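PDB 1UAI: polyguluronate lyase, which probably cleaves the poly-alpha-L-guluronate blocks of alginate by beta-elimination, acting as a guluronate-specific alginate lyase. Local coordinates for residues 73-78 / 214-219; 115-120 / 193-198; 128-133 / 152-157. All blocks are in the same frame, centred on the assembly; numbering follows the deposited sequence.

Contact 1 (73-78 / 214-219); sequences SELREM and VSLYKL
Leu75 meets Leu216 and Leu219 without any flat group of either segment taking part. The Trp16 side chain touches Leu75 and Leu219. The one flat group bonded within these segments lies off the contact. It is the guanidinium of Arg76, whose NH2 bonds to Glu77 O at 2.8 Å, in the carbonyl plane and 16° out of the guanidinium plane. Arg76 also makes a cation-pi contact with Tyr189.

The contact itself is purely apolar. A single methyl of Leu75, CD1, reaches both partners. It lies 3.5 Å from Leu219 CD2 and 4.1 Å from Leu216 CD2. Leu75 gets there with CG anti to its carbonyl carbon (chi1 -59°). Both partners hold CG anti to the backbone N instead, and each offers its CD2 methyl. The side chains cross obliquely.

Leu216 and Leu219 are three residues apart, yet both point toward Leu75. The classic beta bulge at Tyr217 and Lys218, which both face Arg100, accounts for this by shifting the alternation of the strand. Ala192 adds to the same apolar layer.

No hydrogen bond joins the segments, and the nearest CA atoms, those of Leu75 and Leu219, are 10.3 Å apart. Strand 72-79 pairs with strands 16-20 and 189-192, whereas strand 211-223 belongs to the other sheet. This is face-to-face packing of two antiparallel sheets, as found in the core of a jelly-roll beta-sandwich.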
ATOM      1  N   SER A  73       1.688   3.962   6.316  1.00  5.08           N
ATOM      2  CA  SER A  73       1.994   5.203   5.609  1.00  4.02           C
ATOM      3  C   SER A  73       1.556   4.668   4.256  1.00  4.44           C
ATOM      4  O   SER A  73       2.304   3.957   3.585  1.00  4.31           O
ATOM      5  CB  SER A  73       3.474   5.548   5.582  1.00  5.10           C
ATOM      6  OG  SER A  73       3.617   6.775   4.883  1.00  5.67           O
ATOM      7  N   GLU A  74       0.338   5.003   3.859  1.00  4.52           N
ATOM      8  CA  GLU A  74      -0.220   4.406   2.659  1.00  5.74           C
ATOM      9  C   GLU A  74      -1.217   5.296   1.934  1.00  4.65           C
ATOM     10  O   GLU A  74      -1.984   6.027   2.563  1.00  6.04           O
ATOM     11  CB  GLU A  74      -0.890   3.094   3.105  1.00  7.61           C
ATOM     12  CG  GLU A  74      -1.565   2.231   2.055  1.00  7.40           C
ATOM     13  CD  GLU A  74      -2.246   1.013   2.680  1.00  6.95           C
ATOM     14  OE1 GLU A  74      -3.004   1.187   3.661  1.00  7.07           O
ATOM     15  OE2 GLU A  74      -2.032  -0.121   2.194  1.00  7.80           O
ATOM     16  N   LEU A  75      -1.204   5.218   0.606  1.00  4.45           N
ATOM     17  CA  LEU A  75      -2.118   5.988  -0.227  1.00  4.84           C
ATOM     18  C   LEU A  75      -3.457   5.262  -0.339  1.00  4.24           C
ATOM     19  O   LEU A  75      -3.507   4.030  -0.417  1.00  5.39           O
ATOM     20  CB  LEU A  75      -1.527   6.181  -1.624  1.00  5.06           C
ATOM     21  CG  LEU A  75      -0.181   6.903  -1.700  1.00  5.10           C
ATOM     22  CD1 LEU A  75       0.357   6.831  -3.125  1.00  5.80           C
ATOM     23  CD2 LEU A  75      -0.338   8.348  -1.254  1.00  6.63           C
ATOM     24  N   ARG A  76      -4.532   6.042  -0.349  1.00  4.08           N
ATOM     25  CA  ARG A  76      -5.897   5.533  -0.449  1.00  4.62           C
ATOM     26  C   ARG A  76      -6.515   6.182  -1.688  1.00  4.49           C
ATOM     27  O   ARG A  76      -6.523   7.408  -1.817  1.00  4.31           O
ATOM     28  CB  ARG A  76      -6.665   5.921   0.815  1.00  5.58           C
ATOM     29  CG  ARG A  76      -7.992   5.216   1.026  1.00  6.39           C
ATOM     30  CD  ARG A  76      -9.130   5.787   0.194  1.00  7.02           C
ATOM     31  NE  ARG A  76     -10.408   5.346   0.747  1.00  6.81           N
ATOM     32  CZ  ARG A  76     -11.480   5.035   0.026  1.00  6.32           C
ATOM     33  NH1 ARG A  76     -12.590   4.641   0.637  1.00  7.28           N
ATOM     34  NH2 ARG A  76     -11.445   5.111  -1.298  1.00  6.14           N
ATOM     35  N   GLU A  77      -7.033   5.361  -2.595  1.00  4.62           N
ATOM     36  CA  GLU A  77      -7.601   5.859  -3.844  1.00  4.67           C
ATOM     37  C   GLU A  77      -8.762   6.834  -3.692  1.00  4.32           C
ATOM     38  O   GLU A  77      -9.730   6.571  -2.977  1.00  5.08           O
ATOM     39  CB  GLU A  77      -8.048   4.686  -4.725  1.00  4.92           C
ATOM     40  CG  GLU A  77      -8.388   5.102  -6.154  1.00  4.76           C
ATOM     41  CD  GLU A  77      -9.159   4.047  -6.923  1.00  4.15           C
ATOM     42  OE1 GLU A  77      -9.356   2.934  -6.394  1.00  4.82           O
ATOM     43  OE2 GLU A  77      -9.570   4.339  -8.067  1.00  5.46           O
ATOM     44  N   MET A  78      -8.656   7.959  -4.389  1.00  4.86           N
ATOM     45  CA  MET A  78      -9.692   8.979  -4.383  1.00  5.07           C
ATOM     46  C   MET A  78     -10.117   9.184  -5.834  1.00  5.89           C
ATOM     47  O   MET A  78      -9.628   8.503  -6.736  1.00  6.16           O
ATOM     48  CB  MET A  78      -9.147  10.286  -3.805  1.00  6.45           C
ATOM     49  CG  MET A  78      -8.604  10.173  -2.386  1.00  6.39           C
ATOM     50  SD  MET A  78      -9.865   9.817  -1.131  1.00  7.27           S
ATOM     51  CE  MET A  78     -10.534  11.465  -0.856  1.00  8.66           C
ATOM     52  N   VAL A 214       8.460   0.720   2.234  1.00  4.98           N
ATOM     53  CA  VAL A 214       8.234   0.408   0.831  1.00  4.63           C
ATOM     54  C   VAL A 214       8.541   1.658   0.009  1.00  4.94           C
ATOM     55  O   VAL A 214       8.257   2.776   0.441  1.00  5.91           O
ATOM     56  CB  VAL A 214       6.754   0.018   0.574  1.00  5.46           C
ATOM     57  CG1 VAL A 214       6.490  -0.102  -0.918  1.00  7.71           C
ATOM     58  CG2 VAL A 214       6.427  -1.286   1.277  1.00  5.92           C
ATOM     59  N   SER A 215       9.134   1.466  -1.164  1.00  5.22           N
ATOM     60  CA  SER A 215       9.428   2.571  -2.068  1.00  5.55           C
ATOM     61  C   SER A 215       8.565   2.357  -3.304  1.00  5.62           C
ATOM     62  O   SER A 215       8.562   1.274  -3.894  1.00  5.72           O
ATOM     63  CB  SER A 215      10.908   2.593  -2.453  1.00  6.27           C
ATOM     64  OG  SER A 215      11.708   3.042  -1.372  1.00  7.28           O
ATOM     65  N   LEU A 216       7.825   3.395  -3.678  1.00  5.10           N
ATOM     66  CA  LEU A 216       6.923   3.348  -4.820  1.00  4.78           C
ATOM     67  C   LEU A 216       7.494   4.190  -5.958  1.00  5.12           C
ATOM     68  O   LEU A 216       7.711   5.394  -5.808  1.00  5.40           O
ATOM     69  CB  LEU A 216       5.557   3.875  -4.384  1.00  5.51           C
ATOM     70  CG  LEU A 216       4.338   3.684  -5.284  1.00  6.37           C
ATOM     71  CD1 LEU A 216       4.154   2.212  -5.613  1.00  7.55           C
ATOM     72  CD2 LEU A 216       3.108   4.226  -4.568  1.00  6.02           C
ATOM     73  N   TYR A 217       7.717   3.540  -7.096  1.00  5.21           N
ATOM     74  CA  TYR A 217       8.317   4.168  -8.270  1.00  5.42           C
ATOM     75  C   TYR A 217       7.367   4.507  -9.407  1.00  5.61           C
ATOM     76  O   TYR A 217       7.639   5.411 -10.199  1.00  6.56           O
ATOM     77  CB  TYR A 217       9.437   3.261  -8.778  1.00  6.08           C
ATOM     78  CG  TYR A 217      10.552   3.137  -7.771  1.00  6.34           C
ATOM     79  CD1 TYR A 217      11.470   4.171  -7.613  1.00  6.93           C
ATOM     80  CD2 TYR A 217      10.645   2.033  -6.922  1.00  7.28           C
ATOM     81  CE1 TYR A 217      12.448   4.123  -6.638  1.00  9.18           C
ATOM     82  CE2 TYR A 217      11.630   1.974  -5.931  1.00  7.40           C
ATOM     83  CZ  TYR A 217      12.525   3.029  -5.799  1.00  7.81           C
ATOM     84  OH  TYR A 217      13.490   3.020  -4.817  1.00  9.72           O
ATOM     85  N   LYS A 218       6.267   3.775  -9.496  1.00  5.50           N
ATOM     86  CA  LYS A 218       5.272   4.006 -10.532  1.00  6.25           C
ATOM     87  C   LYS A 218       3.927   3.674  -9.908  1.00  5.60           C
ATOM     88  O   LYS A 218       3.822   2.726  -9.132  1.00  5.71           O
ATOM     89  CB  LYS A 218       5.548   3.091 -11.725  1.00  8.38           C
ATOM     90  CG  LYS A 218       4.890   3.505 -13.026  1.00 15.16           C
ATOM     91  CD  LYS A 218       5.451   2.668 -14.167  1.00 17.93           C
ATOM     92  CE  LYS A 218       5.060   3.215 -15.524  1.00 19.16           C
ATOM     93  NZ  LYS A 218       5.734   2.456 -16.613  1.00 21.22           N
ATOM     94  N   LEU A 219       2.909   4.463 -10.234  1.00  5.06           N
ATOM     95  CA  LEU A 219       1.567   4.254  -9.699  1.00  5.09           C
ATOM     96  C   LEU A 219       0.563   4.762 -10.720  1.00  4.95           C
ATOM     97  O   LEU A 219       0.467   5.968 -10.960  1.00  5.38           O
ATOM     98  CB  LEU A 219       1.393   5.011  -8.381  1.00  5.49           C
ATOM     99  CG  LEU A 219       0.029   4.870  -7.701  1.00  5.28           C
ATOM    100  CD1 LEU A 219      -0.214   3.415  -7.307  1.00  6.70           C
ATOM    101  CD2 LEU A 219      -0.017   5.771  -6.477  1.00  6.97           C
TER

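Contact 2 (115-120 / 193-198)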
ATOM      1  N   GLY A 115       2.284  -4.093   0.695  1.00  3.78           N
ATOM      2  CA  GLY A 115       2.650  -2.992  -0.186  1.00  4.21           C
ATOM      3  C   GLY A 115       1.640  -2.480  -1.199  1.00  3.66           C
ATOM      4  O   GLY A 115       1.868  -1.445  -1.826  1.00  4.25           O
ATOM      5  N   ALA A 116       0.542  -3.200  -1.381  1.00  3.97           N
ATOM      6  CA  ALA A 116      -0.499  -2.773  -2.304  1.00  4.45           C
ATOM      7  C   ALA A 116      -1.733  -3.603  -2.037  1.00  4.45           C
ATOM      8  O   ALA A 116      -1.631  -4.757  -1.616  1.00  4.63           O
ATOM      9  CB  ALA A 116      -0.047  -2.956  -3.747  1.00  5.63           C
ATOM     10  N   GLN A 117      -2.904  -3.027  -2.271  1.00  4.09           N
ATOM     11  CA  GLN A 117      -4.114  -3.790  -2.047  1.00  6.09           C
ATOM     12  C   GLN A 117      -5.361  -3.305  -2.750  1.00  4.38           C
ATOM     13  O   GLN A 117      -5.398  -2.228  -3.353  1.00  4.47           O
ATOM     14  CB  GLN A 117      -4.415  -3.904  -0.538  1.00 13.04           C
ATOM     15  CG  GLN A 117      -4.018  -2.708   0.338  1.00 14.15           C
ATOM     16  CD  GLN A 117      -4.571  -2.790   1.769  1.00 12.27           C
ATOM     17  OE1 GLN A 117      -4.133  -2.058   2.660  1.00 13.24           O
ATOM     18  NE2 GLN A 117      -5.544  -3.669   1.985  1.00 12.50           N
ATOM     19  N   ILE A 118      -6.359  -4.182  -2.720  1.00  5.26           N
ATOM     20  CA  ILE A 118      -7.699  -3.881  -3.187  1.00  4.30           C
ATOM     21  C   ILE A 118      -8.429  -4.070  -1.865  1.00  4.81           C
ATOM     22  O   ILE A 118      -8.256  -5.090  -1.188  1.00  4.92           O
ATOM     23  CB  ILE A 118      -8.272  -4.884  -4.209  1.00  4.57           C
ATOM     24  CG1 ILE A 118      -7.579  -4.710  -5.561  1.00  5.17           C
ATOM     25  CG2 ILE A 118      -9.785  -4.655  -4.358  1.00  5.51           C
ATOM     26  CD1 ILE A 118      -8.056  -5.683  -6.615  1.00  5.32           C
ATOM     27  N   HIS A 119      -9.210  -3.070  -1.487  1.00  4.92           N
ATOM     28  CA  HIS A 119      -9.952  -3.096  -0.235  1.00  6.34           C
ATOM     29  C   HIS A 119     -11.381  -2.707  -0.589  1.00  6.13           C
ATOM     30  O   HIS A 119     -11.603  -2.039  -1.599  1.00  6.58           O
ATOM     31  CB  HIS A 119      -9.334  -2.056   0.710  1.00  7.57           C
ATOM     32  CG  HIS A 119      -9.690  -2.237   2.153  1.00  9.15           C
ATOM     33  ND1 HIS A 119     -10.953  -1.996   2.651  1.00  9.59           N
ATOM     34  CD2 HIS A 119      -8.933  -2.616   3.210  1.00 10.41           C
ATOM     35  CE1 HIS A 119     -10.957  -2.217   3.954  1.00 10.96           C
ATOM     36  NE2 HIS A 119      -9.745  -2.594   4.318  1.00 11.74           N
ATOM     37  N   ASP A 120     -12.359  -3.149   0.193  1.00  6.86           N
ATOM     38  CA  ASP A 120     -13.725  -2.726  -0.084  1.00  7.84           C
ATOM     39  C   ASP A 120     -14.361  -2.160   1.175  1.00  7.65           C
ATOM     40  O   ASP A 120     -13.652  -1.769   2.100  1.00  9.22           O
ATOM     41  CB  ASP A 120     -14.582  -3.850  -0.706  1.00  8.68           C
ATOM     42  CG  ASP A 120     -14.776  -5.050   0.203  1.00  9.14           C
ATOM     43  OD1 ASP A 120     -14.552  -4.953   1.426  1.00  9.52           O
ATOM     44  OD2 ASP A 120     -15.185  -6.106  -0.328  1.00 11.54           O
ATOM     45  N   GLY A 193       1.488   1.482  -0.615  1.00  4.83           N
ATOM     46  CA  GLY A 193       2.380   2.115   0.341  1.00  4.17           C
ATOM     47  C   GLY A 193       2.965   1.089   1.292  1.00  4.47           C
ATOM     48  O   GLY A 193       3.253  -0.037   0.888  1.00  6.58           O
ATOM     49  N   ALA A 194       3.143   1.476   2.553  1.00  4.52           N
ATOM     50  CA  ALA A 194       3.692   0.579   3.564  1.00  4.74           C
ATOM     51  C   ALA A 194       2.702   0.362   4.701  1.00  4.36           C
ATOM     52  O   ALA A 194       2.472   1.255   5.518  1.00  5.93           O
ATOM     53  CB  ALA A 194       4.995   1.146   4.116  1.00  5.56           C
ATOM     54  N   TYR A 195       2.109  -0.826   4.743  1.00  4.75           N
ATOM     55  CA  TYR A 195       1.156  -1.181   5.790  1.00  4.64           C
ATOM     56  C   TYR A 195       1.857  -2.288   6.578  1.00  4.55           C
ATOM     57  O   TYR A 195       1.839  -3.458   6.201  1.00  5.08           O
ATOM     58  CB  TYR A 195      -0.147  -1.657   5.144  1.00  5.59           C
ATOM     59  CG  TYR A 195      -1.272  -2.010   6.090  1.00  5.08           C
ATOM     60  CD1 TYR A 195      -1.325  -1.500   7.388  1.00  6.02           C
ATOM     61  CD2 TYR A 195      -2.315  -2.827   5.661  1.00  6.30           C
ATOM     62  CE1 TYR A 195      -2.395  -1.801   8.235  1.00  6.57           C
ATOM     63  CE2 TYR A 195      -3.385  -3.130   6.494  1.00  7.77           C
ATOM     64  CZ  TYR A 195      -3.419  -2.615   7.776  1.00  7.93           C
ATOM     65  OH  TYR A 195      -4.486  -2.908   8.595  1.00  9.57           O
ATOM     66  N   THR A 196       2.508  -1.884   7.664  1.00  5.30           N
ATOM     67  CA  THR A 196       3.288  -2.784   8.502  1.00  4.90           C
ATOM     68  C   THR A 196       2.436  -3.695   9.370  1.00  4.94           C
ATOM     69  O   THR A 196       1.701  -3.235  10.241  1.00  5.87           O
ATOM     70  CB  THR A 196       4.262  -1.954   9.354  1.00  5.58           C
ATOM     71  OG1 THR A 196       5.095  -1.186   8.473  1.00  5.55           O
ATOM     72  CG2 THR A 196       5.133  -2.848  10.229  1.00  6.90           C
ATOM     73  N   GLN A 197       2.555  -4.997   9.129  1.00  5.55           N
ATOM     74  CA  GLN A 197       1.775  -5.990   9.852  1.00  5.64           C
ATOM     75  C   GLN A 197       2.406  -6.439  11.162  1.00  5.49           C
ATOM     76  O   GLN A 197       2.590  -7.632  11.412  1.00  6.45           O
ATOM     77  CB  GLN A 197       1.517  -7.197   8.950  1.00  5.81           C
ATOM     78  CG  GLN A 197       0.864  -6.843   7.616  1.00  6.86           C
ATOM     79  CD  GLN A 197      -0.432  -6.078   7.781  1.00  8.21           C
ATOM     80  OE1 GLN A 197      -0.524  -4.901   7.426  1.00  9.76           O
ATOM     81  NE2 GLN A 197      -1.443  -6.740   8.326  1.00  9.48           N
ATOM     82  N   ALA A 198       2.738  -5.463  11.997  1.00  6.86           N
ATOM     83  CA  ALA A 198       3.325  -5.733  13.298  1.00  7.24           C
ATOM     84  C   ALA A 198       3.205  -4.480  14.148  1.00  6.69           C
ATOM     85  O   ALA A 198       3.242  -3.364  13.629  1.00  6.83           O
ATOM     86  CB  ALA A 198       4.793  -6.128  13.148  1.00  8.47           C
TER
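Gly115 meets Gly193, and Gln117 meets Tyr195, where two sequence motifs of alginate lyase family PL7 come together. Residues 117-119 form the QIH motif. Residues 193-197 end the YFKAGxYxQ motif. In relatives both motifs line the substrate cleft, and Gln117, His119 and Tyr195 probably do so here.

The backbone link is one hydrogen bond. Gly193 N donates to Gly115 O at 3.2 Å, nearly straight at 170°. A CA-H...O contact runs the other way, from Gly115 CA to Gly193 O at 3.2 Å. The chain turns a corner at Gly193, with backbone angles that suit glycine.

The side-chain amide of Gln117 lies obliquely beside the Tyr195 ring, with the two planes 14° apart. The atom modelled as Gln117 OE1 is 3.6 Å from Tyr195 CD2, but the oxygen and nitrogen of this amide are probably interchanged in the model. The amide also reaches the edge of the His119 ring. That ring is tied by His119 ND1 to Asp120 O at 2.8 Å, on a carbonyl lone pair. One end of the Gln197 amide, whose oxygen and nitrogen are probably also interchanged, lies over the centre of one Tyr195 face. Arg72 makes a cation-pi contact with Tyr195.

Strand 112-119 lies between strand 124-131 and the successive strands 189-192 and 194-196. Strand 72-79 pairs with these two as well.

Contact 3 (128-133 / 152-157)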
ATOM      1  N   PHE A 128      -0.631  -7.510  -1.765  1.00  4.56           N
ATOM      2  CA  PHE A 128       0.728  -7.999  -1.995  1.00  3.78           C
ATOM      3  C   PHE A 128       1.332  -7.943  -0.595  1.00  3.93           C
ATOM      4  O   PHE A 128       1.497  -6.862  -0.018  1.00  4.66           O
ATOM      5  CB  PHE A 128       1.492  -7.073  -2.944  1.00  4.60           C
ATOM      6  CG  PHE A 128       1.208  -7.320  -4.404  1.00  4.76           C
ATOM      7  CD1 PHE A 128       2.177  -7.893  -5.225  1.00  5.58           C
ATOM      8  CD2 PHE A 128      -0.017  -6.968  -4.962  1.00  4.66           C
ATOM      9  CE1 PHE A 128       1.930  -8.111  -6.581  1.00  6.97           C
ATOM     10  CE2 PHE A 128      -0.275  -7.182  -6.317  1.00  5.92           C
ATOM     11  CZ  PHE A 128       0.701  -7.754  -7.125  1.00  6.85           C
ATOM     12  N   ARG A 129       1.650  -9.116  -0.058  1.00  4.51           N
ATOM     13  CA  ARG A 129       2.159  -9.242   1.298  1.00  4.69           C
ATOM     14  C   ARG A 129       3.503  -9.954   1.374  1.00  4.07           C
ATOM     15  O   ARG A 129       3.637 -11.097   0.929  1.00  4.91           O
ATOM     16  CB  ARG A 129       1.123 -10.008   2.131  1.00  4.81           C
ATOM     17  CG  ARG A 129       1.507 -10.267   3.578  1.00  6.19           C
ATOM     18  CD  ARG A 129       0.492 -11.179   4.264  1.00  6.80           C
ATOM     19  NE  ARG A 129       0.829 -11.392   5.669  1.00  6.66           N
ATOM     20  CZ  ARG A 129       0.234 -10.781   6.688  1.00  6.72           C
ATOM     21  NH1 ARG A 129      -0.751  -9.919   6.474  1.00  7.61           N
ATOM     22  NH2 ARG A 129       0.647 -11.010   7.928  1.00  7.81           N
ATOM     23  N   LEU A 130       4.495  -9.281   1.947  1.00  4.19           N
ATOM     24  CA  LEU A 130       5.814  -9.875   2.102  1.00  4.53           C
ATOM     25  C   LEU A 130       6.024 -10.345   3.537  1.00  4.41           C
ATOM     26  O   LEU A 130       5.726  -9.619   4.490  1.00  4.97           O
ATOM     27  CB  LEU A 130       6.917  -8.867   1.753  1.00  4.68           C
ATOM     28  CG  LEU A 130       8.360  -9.368   1.924  1.00  4.79           C
ATOM     29  CD1 LEU A 130       8.628 -10.497   0.935  1.00  5.19           C
ATOM     30  CD2 LEU A 130       9.344  -8.228   1.706  1.00  5.27           C
ATOM     31  N   GLU A 131       6.513 -11.574   3.676  1.00  4.18           N
ATOM     32  CA  GLU A 131       6.840 -12.151   4.977  1.00  4.56           C
ATOM     33  C   GLU A 131       8.259 -12.690   4.804  1.00  4.75           C
ATOM     34  O   GLU A 131       8.459 -13.736   4.188  1.00  5.16           O
ATOM     35  CB  GLU A 131       5.878 -13.288   5.344  1.00  5.03           C
ATOM     36  CG  GLU A 131       4.417 -12.863   5.370  1.00  6.13           C
ATOM     37  CD  GLU A 131       3.503 -13.880   6.032  1.00  6.03           C
ATOM     38  OE1 GLU A 131       3.884 -15.065   6.137  1.00  7.24           O
ATOM     39  OE2 GLU A 131       2.388 -13.495   6.442  1.00  7.61           O
ATOM     40  N   GLY A 132       9.244 -11.962   5.325  1.00  5.45           N
ATOM     41  CA  GLY A 132      10.628 -12.385   5.181  1.00  6.03           C
ATOM     42  C   GLY A 132      11.040 -12.245   3.726  1.00  5.44           C
ATOM     43  O   GLY A 132      11.139 -11.130   3.211  1.00  7.28           O
ATOM     44  N   THR A 133      11.289 -13.368   3.055  1.00  5.42           N
ATOM     45  CA  THR A 133      11.652 -13.342   1.643  1.00  5.49           C
ATOM     46  C   THR A 133      10.540 -13.981   0.815  1.00  4.66           C
ATOM     47  O   THR A 133      10.708 -14.229  -0.377  1.00  5.37           O
ATOM     48  CB  THR A 133      12.976 -14.096   1.361  1.00  5.89           C
ATOM     49  OG1 THR A 133      12.825 -15.482   1.683  1.00  6.41           O
ATOM     50  CG2 THR A 133      14.107 -13.509   2.189  1.00  6.91           C
ATOM     51  N   TYR A 152      12.210 -13.386  -2.607  1.00  6.15           N
ATOM     52  CA  TYR A 152      12.119 -11.945  -2.818  1.00  6.06           C
ATOM     53  C   TYR A 152      13.256 -11.300  -2.038  1.00  6.20           C
ATOM     54  O   TYR A 152      13.385 -11.497  -0.828  1.00  7.03           O
ATOM     55  CB  TYR A 152      10.797 -11.356  -2.319  1.00  6.00           C
ATOM     56  CG  TYR A 152      10.787  -9.854  -2.495  1.00  5.83           C
ATOM     57  CD1 TYR A 152      10.582  -9.284  -3.753  1.00  6.14           C
ATOM     58  CD2 TYR A 152      11.126  -9.008  -1.437  1.00  5.84           C
ATOM     59  CE1 TYR A 152      10.727  -7.914  -3.957  1.00  6.51           C
ATOM     60  CE2 TYR A 152      11.277  -7.637  -1.632  1.00  5.47           C
ATOM     61  CZ  TYR A 152      11.082  -7.099  -2.892  1.00  5.58           C
ATOM     62  OH  TYR A 152      11.281  -5.751  -3.087  1.00  5.76           O
ATOM     63  N   LYS A 153      14.065 -10.513  -2.735  1.00  6.27           N
ATOM     64  CA  LYS A 153      15.205  -9.852  -2.121  1.00  6.95           C
ATOM     65  C   LYS A 153      14.900  -8.384  -1.863  1.00  6.52           C
ATOM     66  O   LYS A 153      14.478  -7.662  -2.765  1.00  6.06           O
ATOM     67  CB  LYS A 153      16.421 -10.013  -3.034  1.00  8.09           C
ATOM     68  CG  LYS A 153      16.709 -11.482  -3.322  1.00  9.73           C
ATOM     69  CD  LYS A 153      17.729 -11.689  -4.424  1.00 11.14           C
ATOM     70  CE  LYS A 153      17.940 -13.177  -4.669  1.00 11.70           C
ATOM     71  NZ  LYS A 153      18.886 -13.446  -5.784  1.00 13.95           N
ATOM     72  N   LEU A 154      15.100  -7.950  -0.623  1.00  6.52           N
ATOM     73  CA  LEU A 154      14.831  -6.567  -0.263  1.00  6.96           C
ATOM     74  C   LEU A 154      15.469  -5.593  -1.243  1.00  6.86           C
ATOM     75  O   LEU A 154      16.589  -5.801  -1.720  1.00  6.85           O
ATOM     76  CB  LEU A 154      15.321  -6.271   1.158  1.00  9.17           C
ATOM     77  CG  LEU A 154      14.552  -6.938   2.304  1.00  9.81           C
ATOM     78  CD1 LEU A 154      15.168  -6.521   3.631  1.00 12.34           C
ATOM     79  CD2 LEU A 154      13.084  -6.538   2.251  1.00 11.68           C
ATOM     80  N   ASN A 155      14.716  -4.539  -1.540  1.00  6.58           N
ATOM     81  CA  ASN A 155      15.116  -3.470  -2.444  1.00  7.02           C
ATOM     82  C   ASN A 155      14.998  -3.802  -3.923  1.00  7.62           C
ATOM     83  O   ASN A 155      15.409  -3.016  -4.775  1.00  9.85           O
ATOM     84  CB  ASN A 155      16.531  -2.992  -2.108  1.00  7.83           C
ATOM     85  CG  ASN A 155      16.642  -2.520  -0.676  1.00  8.26           C
ATOM     86  OD1 ASN A 155      15.772  -1.798  -0.183  1.00  8.05           O
ATOM     87  ND2 ASN A 155      17.704  -2.927   0.004  1.00 10.34           N
ATOM     88  N   THR A 156      14.429  -4.961  -4.236  1.00  6.70           N
ATOM     89  CA  THR A 156      14.246  -5.336  -5.630  1.00  7.05           C
ATOM     90  C   THR A 156      12.918  -4.766  -6.107  1.00  5.83           C
ATOM     91  O   THR A 156      11.867  -5.022  -5.517  1.00  6.30           O
ATOM     92  CB  THR A 156      14.217  -6.861  -5.823  1.00  8.27           C
ATOM     93  OG1 THR A 156      15.416  -7.436  -5.290  1.00  9.58           O
ATOM     94  CG2 THR A 156      14.131  -7.200  -7.305  1.00  8.91           C
ATOM     95  N   VAL A 157      12.970  -3.982  -7.176  1.00  6.08           N
ATOM     96  CA  VAL A 157      11.765  -3.386  -7.725  1.00  6.26           C
ATOM     97  C   VAL A 157      11.040  -4.393  -8.603  1.00  5.32           C
ATOM     98  O   VAL A 157      11.656  -5.080  -9.419  1.00  6.79           O
ATOM     99  CB  VAL A 157      12.093  -2.137  -8.575  1.00  7.37           C
ATOM    100  CG1 VAL A 157      10.817  -1.557  -9.174  1.00  8.95           C
ATOM    101  CG2 VAL A 157      12.795  -1.097  -7.717  1.00  9.84           C
TER
HETATM  102  O   HOH W   1      13.087  -9.980   1.648  1.00  9.89           O
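Leu130 and the Tyr152 ring cross at about a right angle. Both leucine methyls bear on one corner of the ring: Leu130 CD2 is 3.7 Å and Leu130 CD1 is 3.8 Å from Tyr152 CD2. The approach is oblique to the ring. With CG anti to the backbone N (chi1 178°), Leu130 brings both methyls to the CD2 side of the ring. Leu154 adds its CD2 methyl, 4.1 Å from Leu130 CD2.

The far end of Tyr152 is fixed by its hydroxyl. Tyr152 OH donates to Thr156 O at 2.6 Å and accepts from Phe103 N. Phe103 also meets the ring edge-to-face. These partners limit how the ring can turn or slide.

From Lys153 to Thr156 the chain makes a type II beta turn, with Asn155 at positive phi. Lys153 O is gripped twice there, by Thr156 N and by Thr156 OG1, the latter at 2.7 Å.

Polar links join the backbones at the outer end. Tyr152 N donates to Thr133 O at 2.8 Å. One water donates to both Gly132 O (2.7 Å) and Tyr152 O (2.9 Å), bridging the segments. Thr133 OG1 bonds to Ser150 O.

Segment 128-133 is the end of strand 124-131 and the turn after it. Segment 152-157 lies in the loop that leads from strand 144-149 to strand 158-165. Leu130 and Tyr152 both pack against strand 95-105 of the other sheet.

Contacts 1 and 2 are buried near the centre of the chain; contact 3 is only partly buried, its centre about 13 Å from the chain's. Contact 1 joins the two sheets by methyl groups alone. Contact 2 lies within one sheet and mixes a backbone bond with polar and aromatic side chains. Contact 3 ties a strand to a crossing loop, with apolar packing inside and a bridging water outside. Strand 72-79 of contact 1 pairs with strand 194-196 of contact 2, where Ser73 O lies 2.8 Å from Ala194 N. Strands 112-119 and 124-131 pair likewise between contacts 2 and 3. Along the chain, contact 3 is nested within contact 2, and contact 2 within contact 1.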